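Local structure of HIAXHD3 (Humicola insolens, 3ZXK) at residues A[398-403]-A[459-464]; A[420-425]-A[443-448]; A[476-481]-A[489-494]. The protein acts as a family 43 exo-arabinofuranosidase that removes arabinofuranosyl side chains, probably from xylan, and was the scaffold for engineering endo-xylanase activity. All blocks are in the same frame, centred on the assembly; numbering follows the deposited sequence.

Contact 1. Residues A[398-403]-A[459-464]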
loop_
_atom_site.group_PDB
_atom_site.type_symbol
_atom_site.label_atom_id
_atom_site.label_comp_id
_atom_site.label_asym_id
_atom_site.label_seq_id
_atom_site.Cartn_x
_atom_site.Cartn_y
_atom_site.Cartn_z
ATOM N N ALA A 398 19.811 7.305 14.222
ATOM C CA ALA A 398 18.564 7.828 13.666
ATOM C C ALA A 398 18.820 8.296 12.234
ATOM O O ALA A 398 19.982 8.583 11.884
ATOM C CB ALA A 398 18.068 8.983 14.516
ATOM N N GLY A 399 17.790 8.318 11.404
ATOM C CA GLY A 399 17.974 8.838 10.045
ATOM C C GLY A 399 16.917 8.533 9.021
ATOM O O GLY A 399 15.792 8.169 9.350
ATOM N N ALA A 400 17.326 8.668 7.767
ATOM C CA ALA A 400 16.451 8.502 6.637
ATOM C C ALA A 400 16.849 7.237 5.878
ATOM O O ALA A 400 17.979 7.107 5.410
ATOM C CB ALA A 400 16.494 9.737 5.728
ATOM N N VAL A 401 15.924 6.285 5.820
ATOM C CA VAL A 401 16.173 4.997 5.257
ATOM C C VAL A 401 15.387 4.768 3.970
ATOM O O VAL A 401 14.208 5.165 3.829
ATOM C CB VAL A 401 15.907 3.885 6.313
ATOM C CG1 VAL A 401 14.447 3.963 6.863
ATOM C CG2 VAL A 401 16.244 2.475 5.769
ATOM N N LEU A 402 16.080 4.146 3.018
ATOM C CA LEU A 402 15.477 3.560 1.831
ATOM C C LEU A 402 15.125 2.143 2.277
ATOM O O LEU A 402 16.018 1.276 2.395
ATOM C CB LEU A 402 16.492 3.555 0.690
ATOM C CG LEU A 402 15.848 2.927 -0.544
ATOM C CD1 LEU A 402 14.885 3.883 -1.233
ATOM C CD2 LEU A 402 16.891 2.493 -1.539
ATOM N N PHE A 403 13.843 1.935 2.611
ATOM C CA PHE A 403 13.455 0.786 3.413
ATOM C C PHE A 403 12.815 -0.324 2.596
ATOM O O PHE A 403 11.845 -0.117 1.894
ATOM C CB PHE A 403 12.494 1.228 4.549
ATOM C CG PHE A 403 12.246 0.146 5.569
ATOM C CD1 PHE A 403 13.187 -0.127 6.578
ATOM C CD2 PHE A 403 11.079 -0.614 5.523
ATOM C CE1 PHE A 403 12.954 -1.155 7.504
ATOM C CE2 PHE A 403 10.850 -1.643 6.442
ATOM C CZ PHE A 403 11.784 -1.910 7.436
ATOM N N LEU A 459 18.178 15.464 5.623
ATOM C CA LEU A 459 18.618 14.197 5.082
ATOM C C LEU A 459 17.810 13.873 3.832
ATOM O O LEU A 459 16.568 13.798 3.886
ATOM C CB LEU A 459 18.466 13.087 6.129
ATOM C CG LEU A 459 19.326 13.261 7.388
ATOM C CD1 LEU A 459 19.008 12.155 8.399
ATOM C CD2 LEU A 459 20.831 13.313 7.043
ATOM N N ARG A 460 18.517 13.605 2.746
ATOM C CA ARG A 460 17.909 13.462 1.436
ATOM C C ARG A 460 18.211 12.139 0.760
ATOM O O ARG A 460 19.362 11.723 0.694
ATOM C CB ARG A 460 18.382 14.631 0.550
ATOM C CG ARG A 460 17.976 14.588 -0.928
ATOM C CD ARG A 460 18.308 15.888 -1.650
ATOM N NE ARG A 460 18.710 15.576 -3.018
ATOM C CZ ARG A 460 19.469 16.360 -3.777
ATOM N NH1 ARG A 460 19.853 17.547 -3.329
ATOM N NH2 ARG A 460 19.805 15.969 -4.999
ATOM N N ILE A 461 17.166 11.508 0.236
ATOM C CA ILE A 461 17.282 10.225 -0.471
ATOM C C ILE A 461 16.781 10.434 -1.902
ATOM O O ILE A 461 15.598 10.756 -2.113
ATOM C CB ILE A 461 16.435 9.114 0.198
ATOM C CG1 ILE A 461 16.842 8.846 1.659
ATOM C CG2 ILE A 461 16.514 7.808 -0.587
ATOM C CD1 ILE A 461 15.909 7.896 2.386
ATOM N N ASP A 462 17.641 10.234 -2.892
ATOM C CA ASP A 462 17.199 10.372 -4.310
ATOM C C ASP A 462 17.055 8.954 -4.849
ATOM O O ASP A 462 18.054 8.285 -5.125
ATOM C CB ASP A 462 18.221 11.144 -5.174
ATOM C CG ASP A 462 18.222 12.644 -4.927
ATOM O OD1 ASP A 462 17.614 13.085 -3.926
ATOM O OD2 ASP A 462 18.869 13.380 -5.731
ATOM N N ALA A 463 15.811 8.506 -5.004
ATOM C CA ALA A 463 15.526 7.139 -5.415
ATOM C C ALA A 463 15.068 7.015 -6.853
ATOM O O ALA A 463 14.211 7.738 -7.315
ATOM C CB ALA A 463 14.447 6.549 -4.527
ATOM N N ASP A 464 15.611 6.041 -7.549
ATOM C CA ASP A 464 15.139 5.738 -8.890
ATOM C C ASP A 464 14.367 4.430 -8.822
ATOM O O ASP A 464 14.951 3.372 -8.494
ATOM C CB ASP A 464 16.342 5.606 -9.841
ATOM C CG ASP A 464 15.926 5.332 -11.292
ATOM O OD1 ASP A 464 14.718 5.348 -11.561
ATOM O OD2 ASP A 464 16.793 5.098 -12.155
#
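Asp462 OD1 is gripped by Arg460 NE and by Ser382 OG, and it marks the polar face of strand 459-464, whose other face packs through Leu459, Ile461 and Ala463 onto strand 398-403. Arg460 meets the carboxylate side-on: Arg460 NH2 is 2.8 Å from Asp462 OD2, which lies in the guanidinium plane and is met on its syn side. Two such bonds fix the rotation of both groups, and Ser382 and the cation-pi partners Tyr480 and Tyr489 add to the hold.

On the apolar face no hydrogen bond joins the two strands; the fit is one of shape. Ala400 CB sits 3.9 Å from Leu459 CB and equally far from Ile461 CD1, a small methyl, consistent with strand axes only 7.3 Å apart. Ile461 has CG1 anti to its carbonyl carbon (chi1 -60°) and CD1 extended beyond it, which carries CD1 onto the peptide after Val401, 3.5 Å from Val401 O. Leu459 CD1 lies 3.8 Å from Gly399 CA; the backbone angles of Gly399 would jam a CB against the carbonyl oxygen of Ala398, which calls for glycine. Farther along, Leu402 CD1 spans Ile461 CG2 and Ala463 CB, at 4.3 Å from each; Thr477 touches all three residues, and Phe510 the Ile461 and Ala463 side chains. The strands run almost parallel, 6° apart, but belong to different sheets. Such face-to-face packing of buried aliphatic residues is the core of a concanavalin A-like beta sandwich.

Contact 2. Residues A[420-425]-A[443-448]; sequences RIVMVD and AANGPV
Strands 420-425 and 443-448 form an antiparallel hairpin at the margin of a sheet, with a classic beta bulge where Ala443 and Ala444 both face Met423. Met423 O accepts from Ala443 N at 2.8 Å and, at a longer 3.3 Å, from Ala444 N, both in its carbonyl plane; Met423 N returns a bond to Ala444 O. The register slips again by one residue between Arg420 and Val422. Here Ile421 N donates to Pro447 O, while Ile421 O takes the N-H of Gly446. Proline has no N-H to give, so the residue before it supplies the donor. Glycine suits that place, because a CB on Gly446 would press on Ile421 CB and clash with the proline ring.

One face carries Arg420, Val422 and Asn445. Arg420 CG sits between the backbone N and the carbonyl carbon (chi1 80°), and the chain then runs extended to NE, which carries the head across to Asn445. There NE and NH2 both grip Asn445 OD1, NE at 2.7 Å. They come from the same face of the amide, whose plane is turned 45° from the guanidinium; the oxygen itself lies near the guanidinium plane. Arg420 NH1 has a further partner in Gln415 OE1. Val422 CG1 lies alongside, 3.6 Å from Asn445 OD1.

The other face is largely apolar: Ile421 CD1 rests 3.9 Å from Pro447 CD, and Met423 SD 3.8 Å from Ala443 CB. That methyl also abuts the carboxylate of Asp425, whose stronger partner is Arg441 in a salt bridge. Leu492 and Pro494 of the opposing sheet press on this face. Bulges of this kind add local twist to antiparallel strands, here in an edge hairpin of a concanavalin A-like beta sandwich.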
loop_
_atom_site.group_PDB
_atom_site.type_symbol
_atom_site.label_atom_id
_atom_site.label_comp_id
_atom_site.label_asym_id
_atom_site.label_seq_id
_atom_site.Cartn_x
_atom_site.Cartn_y
_atom_site.Cartn_z
ATOM N N ARG A 420 27.776 12.205 14.573
ATOM C CA ARG A 420 28.277 12.338 13.225
ATOM C C ARG A 420 27.355 11.704 12.214
ATOM O O ARG A 420 26.597 10.760 12.513
ATOM C CB ARG A 420 29.669 11.752 13.100
ATOM C CG ARG A 420 29.693 10.253 12.967
ATOM C CD ARG A 420 31.093 9.793 12.655
ATOM N NE ARG A 420 31.167 8.396 12.264
ATOM C CZ ARG A 420 31.158 7.368 13.107
ATOM N NH1 ARG A 420 31.033 7.542 14.432
ATOM N NH2 ARG A 420 31.276 6.153 12.617
ATOM N N ILE A 421 27.441 12.225 11.007
ATOM C CA ILE A 421 26.676 11.686 9.892
ATOM C C ILE A 421 27.371 10.463 9.324
ATOM O O ILE A 421 28.591 10.457 9.194
ATOM C CB ILE A 421 26.484 12.753 8.795
ATOM C CG1 ILE A 421 25.838 13.982 9.426
ATOM C CG2 ILE A 421 25.628 12.243 7.645
ATOM C CD1 ILE A 421 25.887 15.214 8.569
ATOM N N VAL A 422 26.588 9.428 9.031
ATOM C CA VAL A 422 27.064 8.195 8.408
ATOM C C VAL A 422 26.120 7.771 7.283
ATOM O O VAL A 422 24.918 8.117 7.292
ATOM C CB VAL A 422 27.184 7.024 9.436
ATOM C CG1 VAL A 422 28.236 7.326 10.507
ATOM C CG2 VAL A 422 25.834 6.732 10.085
ATOM N N MET A 423 26.659 7.038 6.316
ATOM C CA MET A 423 25.841 6.341 5.338
ATOM C C MET A 423 26.117 4.850 5.532
ATOM O O MET A 423 27.261 4.449 5.519
ATOM C CB MET A 423 26.157 6.846 3.906
ATOM C CG MET A 423 25.272 6.256 2.823
ATOM S SD MET A 423 25.849 4.636 2.256
ATOM C CE MET A 423 24.671 4.175 0.973
ATOM N N VAL A 424 25.054 4.068 5.735
ATOM C CA VAL A 424 25.090 2.636 6.014
ATOM C C VAL A 424 24.407 1.855 4.885
ATOM O O VAL A 424 23.287 2.200 4.432
ATOM C CB VAL A 424 24.393 2.349 7.370
ATOM C CG1 VAL A 424 24.134 0.852 7.603
ATOM C CG2 VAL A 424 25.172 2.992 8.518
ATOM N N ASP A 425 25.059 0.784 4.431
ATOM C CA ASP A 425 24.445 -0.072 3.436
ATOM C C ASP A 425 24.543 -1.533 3.866
ATOM O O ASP A 425 24.890 -1.815 5.007
ATOM C CB ASP A 425 25.024 0.208 2.028
ATOM C CG ASP A 425 26.503 -0.146 1.895
ATOM O OD1 ASP A 425 27.144 -0.674 2.830
ATOM O OD2 ASP A 425 27.039 0.083 0.780
ATOM N N ALA A 443 29.387 2.639 5.189
ATOM C CA ALA A 443 30.034 2.683 3.895
ATOM C C ALA A 443 30.781 3.996 3.739
ATOM O O ALA A 443 31.753 4.073 3.004
ATOM C CB ALA A 443 29.004 2.510 2.780
ATOM N N ALA A 444 30.318 5.036 4.432
ATOM C CA ALA A 444 31.028 6.327 4.443
ATOM C C ALA A 444 30.711 7.118 5.698
ATOM O O ALA A 444 29.583 7.109 6.177
ATOM C CB ALA A 444 30.694 7.165 3.208
ATOM N N ASN A 445 31.724 7.793 6.223
ATOM C CA ASN A 445 31.529 8.744 7.325
ATOM C C ASN A 445 31.443 10.154 6.791
ATOM O O ASN A 445 32.298 10.616 5.997
ATOM C CB ASN A 445 32.670 8.644 8.349
ATOM C CG ASN A 445 32.655 7.326 9.098
ATOM O OD1 ASN A 445 31.816 7.109 9.958
ATOM N ND2 ASN A 445 33.558 6.431 8.742
ATOM N N GLY A 446 30.419 10.853 7.256
ATOM C CA GLY A 446 30.329 12.291 7.055
ATOM C C GLY A 446 30.904 13.000 8.268
ATOM O O GLY A 446 31.583 12.379 9.090
ATOM N N PRO A 447 30.625 14.288 8.389
ATOM C CA PRO A 447 31.251 15.082 9.442
ATOM C C PRO A 447 30.637 14.909 10.829
ATOM O O PRO A 447 29.482 14.455 10.968
ATOM C CB PRO A 447 30.985 16.519 8.987
ATOM C CG PRO A 447 29.697 16.430 8.239
ATOM C CD PRO A 447 29.702 15.083 7.554
ATOM N N VAL A 448 31.407 15.311 11.832
ATOM C CA VAL A 448 30.919 15.507 13.193
ATOM C C VAL A 448 30.081 16.770 13.139
ATOM O O VAL A 448 30.461 17.750 12.498
ATOM C CB VAL A 448 32.100 15.684 14.180
ATOM C CG1 VAL A 448 31.627 16.205 15.533
ATOM C CG2 VAL A 448 32.863 14.370 14.322
#

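Contact 3. Residues A[476-481]-A[489-494]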
loop_
_atom_site.group_PDB
_atom_site.type_symbol
_atom_site.label_atom_id
_atom_site.label_comp_id
_atom_site.label_asym_id
_atom_site.label_seq_id
_atom_site.Cartn_x
_atom_site.Cartn_y
_atom_site.Cartn_z
ATOM N N THR A 476 19.543 2.482 -8.882
ATOM C CA THR A 476 20.310 2.943 -7.734
ATOM C C THR A 476 19.689 4.179 -7.082
ATOM O O THR A 476 18.943 4.966 -7.710
ATOM C CB THR A 476 21.771 3.264 -8.107
ATOM O OG1 THR A 476 21.775 4.313 -9.079
ATOM C CG2 THR A 476 22.494 2.038 -8.669
ATOM N N THR A 477 20.008 4.314 -5.800
ATOM C CA THR A 477 19.634 5.446 -4.966
ATOM C C THR A 477 20.890 6.092 -4.407
ATOM O O THR A 477 21.866 5.403 -4.058
ATOM C CB THR A 477 18.744 4.974 -3.796
ATOM O OG1 THR A 477 17.461 4.602 -4.311
ATOM C CG2 THR A 477 18.556 6.083 -2.738
ATOM N N THR A 478 20.859 7.421 -4.332
ATOM C CA THR A 478 21.951 8.195 -3.713
ATOM C C THR A 478 21.461 8.985 -2.493
ATOM O O THR A 478 20.269 9.263 -2.364
ATOM C CB THR A 478 22.652 9.116 -4.722
ATOM O OG1 THR A 478 21.695 9.927 -5.411
ATOM C CG2 THR A 478 23.443 8.251 -5.748
ATOM N N PHE A 479 22.386 9.296 -1.582
ATOM C CA PHE A 479 22.066 9.910 -0.305
ATOM C C PHE A 479 22.848 11.218 -0.118
ATOM O O PHE A 479 24.019 11.313 -0.521
ATOM C CB PHE A 479 22.403 8.944 0.840
ATOM C CG PHE A 479 21.581 7.665 0.836
ATOM C CD1 PHE A 479 21.972 6.544 0.097
ATOM C CD2 PHE A 479 20.412 7.584 1.584
ATOM C CE1 PHE A 479 21.203 5.382 0.080
ATOM C CE2 PHE A 479 19.649 6.421 1.588
ATOM C CZ PHE A 479 20.029 5.323 0.822
ATOM N N TYR A 480 22.203 12.208 0.498
ATOM C CA TYR A 480 22.791 13.536 0.694
ATOM C C TYR A 480 22.407 14.086 2.060
ATOM O O TYR A 480 21.398 13.677 2.629
ATOM C CB TYR A 480 22.256 14.515 -0.367
ATOM C CG TYR A 480 22.387 14.018 -1.784
ATOM C CD1 TYR A 480 21.497 13.054 -2.270
ATOM C CD2 TYR A 480 23.401 14.490 -2.639
ATOM C CE1 TYR A 480 21.595 12.571 -3.536
ATOM C CE2 TYR A 480 23.512 14.003 -3.939
ATOM C CZ TYR A 480 22.601 13.019 -4.362
ATOM O OH TYR A 480 22.632 12.462 -5.612
ATOM N N TYR A 481 23.234 14.994 2.574
ATOM C CA TYR A 481 22.869 15.726 3.774
ATOM C C TYR A 481 23.082 17.207 3.569
ATOM O O TYR A 481 23.859 17.605 2.704
ATOM C CB TYR A 481 23.676 15.238 4.991
ATOM C CG TYR A 481 25.162 15.568 4.895
ATOM C CD1 TYR A 481 25.678 16.787 5.381
ATOM C CD2 TYR A 481 26.057 14.670 4.314
ATOM C CE1 TYR A 481 27.028 17.093 5.263
ATOM C CE2 TYR A 481 27.414 14.963 4.238
ATOM C CZ TYR A 481 27.893 16.182 4.694
ATOM O OH TYR A 481 29.253 16.477 4.615
ATOM N N TYR A 489 23.415 20.653 -0.437
ATOM C CA TYR A 489 23.457 19.237 -0.117
ATOM C C TYR A 489 24.795 18.652 -0.537
ATOM O O TYR A 489 25.335 18.991 -1.591
ATOM C CB TYR A 489 22.310 18.468 -0.794
ATOM C CG TYR A 489 21.006 18.678 -0.085
ATOM C CD1 TYR A 489 20.625 17.852 0.984
ATOM C CD2 TYR A 489 20.161 19.722 -0.463
ATOM C CE1 TYR A 489 19.421 18.064 1.649
ATOM C CE2 TYR A 489 18.960 19.943 0.186
ATOM C CZ TYR A 489 18.602 19.121 1.246
ATOM O OH TYR A 489 17.418 19.342 1.908
ATOM N N THR A 490 25.302 17.761 0.307
ATOM C CA THR A 490 26.534 17.042 0.063
ATOM C C THR A 490 26.219 15.569 -0.063
ATOM O O THR A 490 25.570 14.994 0.801
ATOM C CB THR A 490 27.513 17.292 1.211
ATOM O OG1 THR A 490 27.745 18.701 1.303
ATOM C CG2 THR A 490 28.826 16.558 0.995
ATOM N N ARG A 491 26.660 14.987 -1.171
ATOM C CA ARG A 491 26.566 13.551 -1.419
ATOM C C ARG A 491 27.423 12.754 -0.422
ATOM O O ARG A 491 28.562 13.126 -0.137
ATOM C CB ARG A 491 27.003 13.297 -2.865
ATOM C CG ARG A 491 27.223 11.853 -3.242
ATOM C CD ARG A 491 25.936 11.065 -3.438
ATOM N NE ARG A 491 26.314 9.678 -3.688
ATOM C CZ ARG A 491 26.701 9.199 -4.871
ATOM N NH1 ARG A 491 26.707 9.987 -5.954
ATOM N NH2 ARG A 491 27.070 7.928 -4.967
ATOM N N LEU A 492 26.884 11.642 0.083
ATOM C CA LEU A 492 27.638 10.786 1.001
ATOM C C LEU A 492 27.434 9.317 0.666
ATOM O O LEU A 492 26.314 8.834 0.602
ATOM C CB LEU A 492 27.251 11.042 2.460
ATOM C CG LEU A 492 28.060 10.310 3.549
ATOM C CD1 LEU A 492 29.527 10.777 3.548
ATOM C CD2 LEU A 492 27.419 10.569 4.910
ATOM N N GLY A 493 28.537 8.610 0.472
ATOM C CA GLY A 493 28.476 7.180 0.284
ATOM C C GLY A 493 28.368 6.818 -1.177
ATOM O O GLY A 493 28.203 7.690 -2.035
ATOM N N PRO A 494 28.465 5.508 -1.473
ATOM C CA PRO A 494 28.280 4.955 -2.824
ATOM C C PRO A 494 26.826 5.061 -3.293
ATOM O O PRO A 494 25.934 5.359 -2.485
ATOM C CB PRO A 494 28.708 3.494 -2.653
ATOM C CG PRO A 494 28.431 3.181 -1.224
ATOM C CD PRO A 494 28.655 4.445 -0.459
HETATM O O HOH W 1 25.000 7.944 -1.683
HETATM O O HOH W 2 25.207 12.175 -6.703
#
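With CG placed between its backbone N and carbonyl carbon (chi1 67°), the ring of Tyr481 is carried to residues 489-494 and lies beside Thr490. There Thr490 CB stands over the ring face, 4.0 Å from the Tyr481 ring centroid, in a CH-pi contact, and Thr490 CG2 is 3.6 Å from Tyr481 OH. The edge of the same ring meets Leu492 CB. Were Tyr481 replaced by an alanine, Thr490 CB would probably lose the ring face it rests on and a gap would open beside Leu492.

On the opposite face of the hairpin, Arg491 bends at CG (chi2 75°) and doubles back across Tyr480 and Thr478. Its CD lies over the Tyr480 ring, and its guanidinium, turned 63° from that ring, spreads above the methyl of Thr478, whose CG2 is 3.5 Å from Arg491 CZ. Threonine serves both needs here, since its OG1 makes a 2.7 Å hydrogen bond with Tyr480 OH while its methyl faces the arginine. One water bridges Tyr480 OH and Arg491 NH1; a second accepts from Arg491 NE and from Phe479 N, standing in for a strand partner where the chain turns aside at Gly493. Gly493 has backbone angles that call for glycine, and its O takes two weak bonds from Arg491.

The backbones pair antiparallel: Tyr481 and Thr490 exchange two hydrogen bonds, Thr490 N to Tyr481 O at 2.8 Å, and Leu492 N donates to Phe479 O. Thr478 and Tyr480 bond by their backbones to Asp462 and Arg460 of strand 457-464, the next strand in the sheet, whereas Phe479, Tyr481 and Leu492 face strands 406-415 and 418-429 of the opposing one.

Followed from the N terminus, strand 396-403 opens the loop that contact 1 closes at 457-464. Inside that loop the chain returns along 406-415 and 418-429 and folds back at 436-448, so contact 2 is a hairpin nested within contact 1. Contact 3 opens afterwards, in series, and closes the short loop between 476-482 and 490-497. Contact 1 bridges the two sheets of the C-terminal sandwich, while contacts 2 and 3 finish the edge of one sheet each. Strands 457-464 and 476-482 are sheet neighbours, joined by probable backbone hydrogen bonds between contacts 1 and 3. Contacts 2 and 3 pack face to face, their centres about 10 Å apart.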